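Local coordinates for protein GTP cyclohydrolase 1 type 2 homolog (Staphylococcus aureus subsp. aureus, PDB 3LNL) that is of unknown function but binds a dinuclear zinc centre as a NIF3-family protein and assembles into a toroid-shaped hexamer capped by PII-like domains, at residues I87-K90 against L91-D95; D48-L51 against E52-N55; W26-V29 against G30-G34; M336-G339 against L340-L343; V54-A57 against I58-Y62. The protein carries 2 engineered substitutions. All coordinates share one frame; numbering follows the deposited sequence. Where two conformers were deposited one is given.

Contact 1. Residues I87-K90 against L91-D95; sequences IIRK and LIQHD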
# COMPACT_ATOMS: atom_id res chain seq x y z
N ILE B 87 -17.74 29.22 -10.95
CA ILE B 87 -16.56 29.92 -11.43
C ILE B 87 -16.10 29.27 -12.77
O ILE B 87 -15.84 29.96 -13.78
CB ILE B 87 -15.38 29.85 -10.42
CG1 ILE B 87 -15.75 30.54 -9.08
CG2 ILE B 87 -14.15 30.52 -10.97
CD1 ILE B 87 -14.74 30.29 -8.00
N ILE B 88 -16.09 27.94 -12.81
CA ILE B 88 -15.57 27.23 -13.96
C ILE B 88 -16.52 27.49 -15.15
O ILE B 88 -16.08 27.73 -16.28
CB ILE B 88 -15.46 25.72 -13.65
CG1 ILE B 88 -14.37 25.45 -12.60
CG2 ILE B 88 -15.22 24.91 -14.94
CD1 ILE B 88 -14.49 24.00 -11.94
N ARG B 89 -17.83 27.39 -14.89
CA ARG B 89 -18.85 27.68 -15.90
C ARG B 89 -18.76 29.13 -16.42
O ARG B 89 -18.91 29.36 -17.61
CB ARG B 89 -20.28 27.41 -15.38
CG ARG B 89 -20.54 25.92 -15.02
CD ARG B 89 -21.78 25.71 -14.19
NE ARG B 89 -22.95 26.25 -14.87
CZ ARG B 89 -23.62 25.66 -15.85
NH1 ARG B 89 -23.35 24.39 -16.25
NH2 ARG B 89 -24.62 26.29 -16.40
N LYS B 90 -18.49 30.08 -15.54
CA LYS B 90 -18.38 31.45 -15.98
C LYS B 90 -17.17 31.64 -16.90
O LYS B 90 -17.29 32.35 -17.90
CB LYS B 90 -18.36 32.41 -14.78
CG LYS B 90 -18.44 33.92 -15.22
CD LYS B 90 -19.30 34.74 -14.29
CE LYS B 90 -19.71 36.10 -14.83
NZ LYS B 90 -20.23 36.86 -13.64
N LEU B 91 -16.04 30.99 -16.60
CA LEU B 91 -14.83 31.04 -17.45
C LEU B 91 -15.20 30.56 -18.85
O LEU B 91 -14.92 31.21 -19.85
CB LEU B 91 -13.69 30.16 -16.86
CG LEU B 91 -13.05 30.73 -15.60
CD1 LEU B 91 -12.24 29.69 -14.74
CD2 LEU B 91 -12.17 31.95 -15.98
N ILE B 92 -15.86 29.40 -18.88
CA ILE B 92 -16.18 28.77 -20.13
C ILE B 92 -17.20 29.59 -20.91
O ILE B 92 -17.07 29.79 -22.12
CB ILE B 92 -16.65 27.30 -19.90
CG1 ILE B 92 -15.47 26.49 -19.39
CG2 ILE B 92 -17.18 26.71 -21.22
CD1 ILE B 92 -15.83 25.05 -18.80
N GLN B 93 -18.19 30.08 -20.23
CA GLN B 93 -19.22 30.77 -20.91
C GLN B 93 -18.74 32.10 -21.50
O GLN B 93 -19.27 32.54 -22.52
CB GLN B 93 -20.41 30.96 -19.98
CG GLN B 93 -21.16 29.65 -19.87
CD GLN B 93 -22.46 29.76 -19.16
OE1 GLN B 93 -22.54 30.42 -18.13
NE2 GLN B 93 -23.48 29.01 -19.66
N HIS B 94 -17.72 32.70 -20.88
CA HIS B 94 -17.11 33.93 -21.38
C HIS B 94 -15.83 33.72 -22.17
O HIS B 94 -15.12 34.68 -22.43
CB HIS B 94 -16.86 34.88 -20.22
CG HIS B 94 -18.12 35.44 -19.64
ND1 HIS B 94 -18.64 36.66 -20.05
CD2 HIS B 94 -19.02 34.91 -18.77
CE1 HIS B 94 -19.78 36.87 -19.41
NE2 HIS B 94 -20.05 35.82 -18.64
N ASP B 95 -15.54 32.47 -22.55
CA ASP B 95 -14.32 32.17 -23.30
C ASP B 95 -13.06 32.75 -22.63
O ASP B 95 -12.20 33.33 -23.29
CB ASP B 95 -14.47 32.66 -24.74
CG ASP B 95 -15.54 31.86 -25.49
OD1 ASP B 95 -16.57 32.42 -25.77
OD2 ASP B 95 -15.35 30.66 -25.73

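Contact 2. Residues D48-L51 against E52-N55; sequences DCTL and EVVN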
# COMPACT_ATOMS: atom_id res chain seq x y z
N ASP B 48 -5.61 33.03 -6.35
CA ASP B 48 -6.73 32.14 -6.47
C ASP B 48 -7.67 32.80 -7.48
O ASP B 48 -7.96 34.01 -7.37
CB ASP B 48 -7.49 32.02 -5.14
CG ASP B 48 -6.74 31.13 -4.14
OD1 ASP B 48 -6.57 29.95 -4.44
OD2 ASP B 48 -6.38 31.62 -3.06
N CYS B 49 -8.16 31.98 -8.41
CA CYS B 49 -9.12 32.46 -9.44
C CYS B 49 -10.53 32.37 -8.88
O CYS B 49 -11.20 31.36 -9.07
CB CYS B 49 -9.03 31.62 -10.68
SG CYS B 49 -10.11 32.27 -11.99
N THR B 50 -10.94 33.38 -8.09
CA THR B 50 -12.26 33.41 -7.50
C THR B 50 -13.24 34.01 -8.52
O THR B 50 -12.83 34.53 -9.61
CB THR B 50 -12.28 34.30 -6.26
OG1 THR B 50 -12.04 35.64 -6.67
CG2 THR B 50 -11.21 33.83 -5.22
N LEU B 51 -14.53 34.04 -8.16
CA LEU B 51 -15.53 34.62 -9.09
C LEU B 51 -15.23 36.09 -9.37
O LEU B 51 -15.39 36.58 -10.52
CB LEU B 51 -16.95 34.48 -8.56
CG LEU B 51 -18.16 34.80 -9.49
CD1 LEU B 51 -18.22 33.85 -10.62
CD2 LEU B 51 -19.47 34.72 -8.67
N GLU B 52 -14.83 36.83 -8.34
CA GLU B 52 -14.51 38.27 -8.51
C GLU B 52 -13.35 38.44 -9.50
O GLU B 52 -13.37 39.37 -10.30
CB GLU B 52 -14.22 38.97 -7.17
CG GLU B 52 -15.48 39.16 -6.28
CD GLU B 52 -15.22 39.78 -4.89
OE1 GLU B 52 -14.06 39.79 -4.37
OE2 GLU B 52 -16.21 40.27 -4.28
N VAL B 53 -12.38 37.53 -9.48
CA VAL B 53 -11.26 37.63 -10.41
C VAL B 53 -11.75 37.43 -11.87
O VAL B 53 -11.33 38.15 -12.79
CB VAL B 53 -10.14 36.65 -10.05
CG1 VAL B 53 -9.05 36.58 -11.20
CG2 VAL B 53 -9.52 37.09 -8.72
N VAL B 54 -12.65 36.49 -12.07
CA VAL B 54 -13.21 36.24 -13.37
C VAL B 54 -13.98 37.49 -13.86
O VAL B 54 -13.81 37.90 -15.00
CB VAL B 54 -14.10 34.96 -13.40
CG1 VAL B 54 -14.64 34.72 -14.81
CG2 VAL B 54 -13.31 33.76 -12.88
N ASN B 55 -14.74 38.11 -12.96
CA ASN B 55 -15.52 39.31 -13.28
C ASN B 55 -14.60 40.43 -13.64
O ASN B 55 -14.90 41.22 -14.52
CB ASN B 55 -16.42 39.72 -12.12
CG ASN B 55 -17.60 38.77 -11.93
OD1 ASN B 55 -18.03 38.13 -12.87
ND2 ASN B 55 -18.18 38.77 -10.73
O HOH W 1 -12.76 37.03 -4.39

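Contact 3. Residues W26-V29 against G30-G34; sequences WDNV and GLLIG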
# COMPACT_ATOMS: atom_id res chain seq x y z
N TRP B 26 2.01 15.26 -8.03
CA TRP B 26 0.61 15.35 -7.60
C TRP B 26 -0.11 16.64 -8.06
O TRP B 26 -1.31 16.73 -7.88
CB TRP B 26 0.47 15.24 -6.06
CG TRP B 26 1.37 16.18 -5.31
CD1 TRP B 26 2.58 15.87 -4.74
CD2 TRP B 26 1.15 17.59 -5.07
NE1 TRP B 26 3.14 17.02 -4.19
CE2 TRP B 26 2.28 18.07 -4.36
CE3 TRP B 26 0.13 18.47 -5.39
CZ2 TRP B 26 2.41 19.39 -3.99
CZ3 TRP B 26 0.26 19.80 -5.00
CH2 TRP B 26 1.40 20.24 -4.30
N ASP B 27 0.61 17.64 -8.58
CA ASP B 27 0.04 18.95 -8.82
C ASP B 27 -0.77 18.92 -10.14
O ASP B 27 -0.72 17.93 -10.91
CB ASP B 27 1.17 19.97 -8.92
CG ASP B 27 0.75 21.37 -8.58
OD1 ASP B 27 -0.44 21.65 -8.37
OD2 ASP B 27 1.68 22.23 -8.57
N ASN B 28 -1.55 19.96 -10.35
CA ASN B 28 -2.33 20.13 -11.57
C ASN B 28 -1.99 21.47 -12.18
O ASN B 28 -2.52 22.51 -11.75
CB ASN B 28 -3.80 20.00 -11.24
CG ASN B 28 -4.65 19.80 -12.49
OD1 ASN B 28 -4.19 19.20 -13.44
ND2 ASN B 28 -5.85 20.36 -12.50
N VAL B 29 -1.10 21.48 -13.18
CA VAL B 29 -0.55 22.74 -13.72
C VAL B 29 -0.74 22.87 -15.21
O VAL B 29 -1.05 21.88 -15.91
CB VAL B 29 0.94 22.98 -13.32
CG1 VAL B 29 1.09 23.15 -11.79
CG2 VAL B 29 1.85 21.89 -13.83
N GLY B 30 -0.62 24.09 -15.71
CA GLY B 30 -0.75 24.33 -17.12
C GLY B 30 -2.10 24.88 -17.49
O GLY B 30 -2.76 25.54 -16.68
N LEU B 31 -2.52 24.65 -18.73
CA LEU B 31 -3.84 25.16 -19.20
C LEU B 31 -4.91 24.28 -18.58
O LEU B 31 -5.04 23.14 -18.96
CB LEU B 31 -3.93 25.12 -20.74
CG LEU B 31 -5.23 25.66 -21.33
CD1 LEU B 31 -5.42 27.12 -20.95
CD2 LEU B 31 -5.28 25.45 -22.87
N LEU B 32 -5.65 24.78 -17.61
CA LEU B 32 -6.66 23.97 -16.92
C LEU B 32 -8.01 24.11 -17.61
O LEU B 32 -8.81 23.18 -17.64
CB LEU B 32 -6.81 24.40 -15.46
CG LEU B 32 -5.54 24.19 -14.58
CD1 LEU B 32 -5.84 24.27 -13.05
CD2 LEU B 32 -4.83 22.84 -14.96
N ILE B 33 -8.30 25.31 -18.10
CA ILE B 33 -9.58 25.60 -18.68
C ILE B 33 -9.30 26.52 -19.85
O ILE B 33 -8.81 27.63 -19.65
CB ILE B 33 -10.57 26.32 -17.73
CG1 ILE B 33 -10.90 25.48 -16.51
CG2 ILE B 33 -11.90 26.62 -18.51
CD1 ILE B 33 -11.48 26.21 -15.32
N GLY B 34 -9.65 26.08 -21.06
CA GLY B 34 -9.56 26.93 -22.22
C GLY B 34 -9.29 26.23 -23.53
O GLY B 34 -9.53 25.04 -23.70

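Contact 4. Residues M336-G339 against L340-L343; sequences MKEG and LKTL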
# COMPACT_ATOMS: atom_id res chain seq x y z
N MET B 336 2.84 36.94 -5.56
CA MET B 336 3.16 36.48 -6.92
C MET B 336 2.32 37.17 -8.01
O MET B 336 2.60 37.01 -9.19
CB MET B 336 3.17 34.95 -7.09
CG MET B 336 1.93 34.18 -6.76
SD MET B 336 0.38 34.62 -7.60
CE MET B 336 0.82 34.15 -9.30
N LYS B 337 1.27 37.91 -7.65
CA LYS B 337 0.46 38.54 -8.68
C LYS B 337 1.30 39.64 -9.34
O LYS B 337 1.51 39.64 -10.54
CB LYS B 337 -0.84 39.12 -8.08
CG LYS B 337 -1.78 38.07 -7.46
CD LYS B 337 -3.10 38.62 -7.02
CE LYS B 337 -2.90 39.71 -5.91
NZ LYS B 337 -4.24 40.10 -5.45
N GLU B 338 1.78 40.59 -8.54
CA GLU B 338 2.68 41.61 -9.05
C GLU B 338 4.00 41.01 -9.50
O GLU B 338 4.54 41.43 -10.51
CB GLU B 338 2.98 42.70 -8.00
CG GLU B 338 1.75 43.57 -7.62
CD GLU B 338 1.27 44.52 -8.71
OE1 GLU B 338 0.21 45.16 -8.47
OE2 GLU B 338 1.90 44.64 -9.78
N GLY B 339 4.50 40.01 -8.79
CA GLY B 339 5.77 39.43 -9.20
C GLY B 339 5.68 38.76 -10.57
O GLY B 339 6.59 38.87 -11.40
N LEU B 340 4.62 38.00 -10.80
CA LEU B 340 4.48 37.31 -12.06
C LEU B 340 4.13 38.30 -13.19
O LEU B 340 4.61 38.13 -14.34
CB LEU B 340 3.42 36.21 -11.99
CG LEU B 340 3.18 35.41 -13.28
CD1 LEU B 340 4.53 34.61 -13.70
CD2 LEU B 340 1.95 34.45 -13.05
N LYS B 341 3.38 39.35 -12.85
CA LYS B 341 3.12 40.41 -13.81
C LYS B 341 4.44 41.00 -14.30
O LYS B 341 4.63 41.18 -15.49
CB LYS B 341 2.25 41.52 -13.26
CG LYS B 341 2.26 42.80 -14.18
CD LYS B 341 1.94 44.03 -13.47
CE LYS B 341 1.96 45.23 -14.41
NZ LYS B 341 1.09 46.33 -13.89
N THR B 342 5.34 41.31 -13.37
CA THR B 342 6.64 41.88 -13.74
C THR B 342 7.44 40.91 -14.62
O THR B 342 7.94 41.27 -15.70
CB THR B 342 7.44 42.29 -12.48
OG1 THR B 342 6.69 43.29 -11.81
CG2 THR B 342 8.91 42.82 -12.85
N LEU B 343 7.53 39.67 -14.19
CA LEU B 343 8.21 38.66 -15.00
C LEU B 343 7.62 38.60 -16.41
O LEU B 343 8.35 38.68 -17.40
CB LEU B 343 8.10 37.29 -14.35
CG LEU B 343 8.89 37.04 -13.05
CD1 LEU B 343 8.55 35.69 -12.50
CD2 LEU B 343 10.44 37.21 -13.24
O HOH W 2 4.28 44.37 -10.72
O HOH W 3 1.66 46.92 -11.08

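Contact 5. Residues V54-A57 against I58-Y62; sequences VNEA and IEKGY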
# COMPACT_ATOMS: atom_id res chain seq x y z
N VAL B 54 -12.65 36.49 -12.07
CA VAL B 54 -13.21 36.24 -13.37
C VAL B 54 -13.98 37.49 -13.86
O VAL B 54 -13.81 37.90 -15.00
CB VAL B 54 -14.10 34.96 -13.40
CG1 VAL B 54 -14.64 34.72 -14.81
CG2 VAL B 54 -13.31 33.76 -12.88
N ASN B 55 -14.74 38.11 -12.96
CA ASN B 55 -15.52 39.31 -13.28
C ASN B 55 -14.60 40.43 -13.64
O ASN B 55 -14.90 41.22 -14.52
CB ASN B 55 -16.42 39.72 -12.12
CG ASN B 55 -17.60 38.77 -11.93
OD1 ASN B 55 -18.03 38.13 -12.87
ND2 ASN B 55 -18.18 38.77 -10.73
N GLU B 56 -13.48 40.52 -12.92
CA GLU B 56 -12.47 41.54 -13.20
C GLU B 56 -11.82 41.34 -14.61
O GLU B 56 -11.64 42.30 -15.36
CB GLU B 56 -11.40 41.52 -12.08
CG GLU B 56 -10.18 42.47 -12.24
CD GLU B 56 -9.12 42.20 -11.18
OE1 GLU B 56 -8.35 43.10 -10.94
OE2 GLU B 56 -9.03 41.08 -10.57
N ALA B 57 -11.53 40.11 -14.99
CA ALA B 57 -11.00 39.83 -16.35
C ALA B 57 -11.99 40.24 -17.41
O ALA B 57 -11.63 40.92 -18.37
CB ALA B 57 -10.63 38.36 -16.51
N ILE B 58 -13.26 39.86 -17.22
CA ILE B 58 -14.30 40.22 -18.16
C ILE B 58 -14.38 41.73 -18.30
O ILE B 58 -14.48 42.27 -19.40
CB ILE B 58 -15.66 39.66 -17.73
CG1 ILE B 58 -15.63 38.12 -17.83
CG2 ILE B 58 -16.85 40.31 -18.54
CD1 ILE B 58 -16.80 37.40 -17.10
N GLU B 59 -14.34 42.41 -17.16
CA GLU B 59 -14.56 43.83 -17.13
C GLU B 59 -13.42 44.53 -17.87
O GLU B 59 -13.64 45.54 -18.52
CB GLU B 59 -14.70 44.33 -15.66
CG GLU B 59 -15.09 45.73 -15.53
CD GLU B 59 -13.95 46.70 -15.81
OE1 GLU B 59 -12.79 46.40 -15.40
OE2 GLU B 59 -14.22 47.77 -16.41
N LYS B 60 -12.21 43.96 -17.79
CA LYS B 60 -11.04 44.56 -18.43
C LYS B 60 -10.84 44.16 -19.86
O LYS B 60 -9.94 44.67 -20.52
CB LYS B 60 -9.76 44.23 -17.64
CG LYS B 60 -9.71 44.89 -16.30
CD LYS B 60 -8.50 44.44 -15.53
CE LYS B 60 -8.35 45.17 -14.21
NZ LYS B 60 -8.08 46.58 -14.54
N GLY B 61 -11.64 43.24 -20.35
CA GLY B 61 -11.46 42.71 -21.69
C GLY B 61 -10.29 41.75 -21.84
O GLY B 61 -9.79 41.54 -22.93
N TYR B 62 -9.86 41.12 -20.74
CA TYR B 62 -8.81 40.11 -20.82
C TYR B 62 -9.41 38.69 -20.86
O TYR B 62 -10.30 38.39 -20.06
CB TYR B 62 -7.87 40.22 -19.62
CG TYR B 62 -7.12 41.54 -19.49
CD1 TYR B 62 -7.12 42.50 -20.51
CD2 TYR B 62 -6.41 41.81 -18.35
CE1 TYR B 62 -6.39 43.71 -20.39
CE2 TYR B 62 -5.72 43.02 -18.20
CZ TYR B 62 -5.70 43.94 -19.22
OH TYR B 62 -4.99 45.10 -18.99

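Contact 1. Residues I87-K90 against L91-D95
I88 and I92, one helical turn apart, run side by side and point the same way, with I88 CG2 3.9 Å from I92 CD1; this is the close-packed flank of the last turns of helix 83-93. Around the next face L91 lies over the carbonyl of I87, its CG 3.4 Å from I87 O, while the methyl pair I87 CG2 and L91 CD1 is looser at 4.3 Å. Helix 51-60 lies against I87 and L91 through V54, and a second subunit lies against I92, where Q93 NE2 also bonds I92 O of that subunit. The backbone evidence for the helix is four successive i to i+4 bonds, the shortest from Q93 N to R89 O at 2.8 Å. It closes in a Schellman motif, with D95 at positive phi as the C-prime residue and its N bonded to I92 O at 3.1 Å. The flank of K90, H94 and D95 is more open. Here K90 CG, anti to the backbone N (chi1 -172°), is carried to within 3.7 Å of H94 CD2, and NZ goes on to N55 OD1. The H94 ring turns its edge to K90 O, which lies near the ring plane, 3.2 Å from CD2.

Contact 2. Residues D48-L51 against E52-N55
C49 and T50 meet V53 and V54 where the loop after strand 43-46 turns into helix 51-60, an N-capped helix start. At the head of the loop D48 sends its carboxylate away from the helix: OD1 bonds H69 ND1, a second-shell bond that probably orients this zinc ligand, and OD2 bonds H312 of a third subunit. Its carbonyl faces the helix instead, with D48 O 3.7 Å from V53 CG2. C49, the centre of an inverse gamma turn, has SG anti to its own N (chi1 -176°), and that places the sulfur 3.6 Å from V54 CG2. T50 is the N-cap. With chi1 at 66°, OG1 sits between the backbone N and the carbonyl carbon and takes a weak bond from V53 N, 3.4 Å long with an N-H...O angle of 156°. T50 OG1 is also 2.8 Å from a water, which donates to OE1 in one of the two E52 conformers, so this bridge is at best partial. T50 O is bonded to V54 N at 3.2 Å, the donor lying in the carbonyl plane, and the V54 methyl CG2 packs close to that oxygen. L51 opens the helix proper, accepting from N55 N at its O. The side chains of L51 and N55 cross at an angle; N55 gives OD1 to K90 of helix 83-93, while its ND2 lies 4.2 Å from L51 CG.

Contact 3. Residues W26-V29 against G30-G34
The contact of N28 with L32 is a local, mainly van der Waals one, at the point where the loop after helix 7-17 enters strand 30-32, outermost within this chain in the five-stranded mixed sheet. L32 and I33 both face L98 of the antiparallel neighbour 97-100, a classic beta bulge, and the chain turns a corner at I33. The evidence for the packing lies in the ends of the two side chains, which cross obliquely. L32 brings both methyls to the N28 amide: CD2 is 3.6 Å from N28 ND2 and CD1 3.9 Å from the same nitrogen. N28 reaches there because its CG is anti to the backbone N (chi1 -165°), leading the amide along the chain toward the strand. Although a leucine lies against it, ND2 is satisfied, since it bonds I72 O and also T77 O of a second subunit. The buried N28 O, 4.0 Å from L32 CD1, has no polar partner in the model. Just before it, D27 holds the backbone, with N28 N bonded to D27 OD1 at 2.8 Å; the donor meets that oxygen from above the carboxylate plane, 40° out of it. The carboxylate also bonds H102 and T103, which ties this loop to the start of helix 103-106. G30 then takes a positive phi (101°), a conformation that suits glycine, and pairs with A100. I33, in the bulge, and G34 pair in a parallel ladder with a strand of the second subunit. Across the junction itself, V29 O lies 4.0 Å from L32 CD2.

Contact 4. Residues M336-G339 against L340-L343
E338 OE2 accepts from two waters, each at 2.6 Å, and through them reaches K341 and T342. One water accepts from K341 NZ at 2.9 Å; the other is equally far from T342 OG1. The direct gap between E338 OE2 and K341 NZ is 4.5 Å, too long for a salt bridge, so the attraction is probably relayed through the bridging water. E338 is bent back at chi2 (-71°), which carries its carboxylate alongside the aliphatic part of K341, OE2 to CD 3.7 Å. Beneath this exposed face run four consecutive i to i+4 backbone bonds. The first, L340 N to M336 O at 2.8 Å, is the shortest and also the most skewed, its donor 45° out of the carbonyl plane; the last, L343 N to G339 O, is nearly straight at 171°. On the buried face M336 and L340 lie side by side, with M336 CE 3.9 Å from L340 CD2, and the folded methionine chain also touches zinc ligand H68. Helix 336-350 thus begins beside the dinuclear zinc site: M336 and L343 pack on M115 of helix 112-119, while K337, E338 and K341 lie along strand 357-359 and K337 NZ bonds S360 just past it.

Contact 5. Residues V54-A57 against I58-Y62
K60 lies alongside E56 and overlaps it with its aliphatic chain, CE 3.8 Å from E56 CG. The two point the same way, yet their charges are paired apart: K60 NZ makes a salt bridge with E358, and the E56 carboxylate bonds S360 and T361. Both residues thereby fasten the helix to strand 357-359 and the loop that follows it. K60 CB also stands over the centre of one face of the Y62 ring, 4.0 Å above its plane. This is the C-terminal end of helix 51-60 in the beta-alpha-beta unit of strands 43-46 and 64-67. A Schellman motif closes it: G61 has positive phi (75°), G61 N bonds I58 O at 3.1 Å, and Y62 N bonds A57 O at 3.0 Å. A57 O takes a second, weak bond from K60 N, whose stronger acceptor is E56 O. Upstream the helix is regular, with I58 N to V54 O at 3.0 Å and 169°. On the flank toward helix 83-93, I58 CD1 is 4.1 Å from V54 CG1; its CG1 is anti to the carbonyl carbon (chi1 -67°), which turns the chain back over V54 O. There I58 also rests on K90 and H94.

Along the chain the order is contact 3, contact 2, contact 5, contact 1 and, finally, contact 4. Contacts 2 and 5 are the two ends of helix 51-60, share V54 and N55, and have centres about 9 Å apart. Contact 1, on helix 83-93, lies about 11 Å from each between centres and touches both, so the two helices pair. It also touches contact 3, about 16 Å away between centres, through I33, and segment 30-34 and helix 83-93 both lie at the interface with the second subunit. Contact 4 touches none of the others; its centre is about 17 Å from contact 2's, yet both approach the zinc site, from helix 336-350 and the loop after strand 43-46.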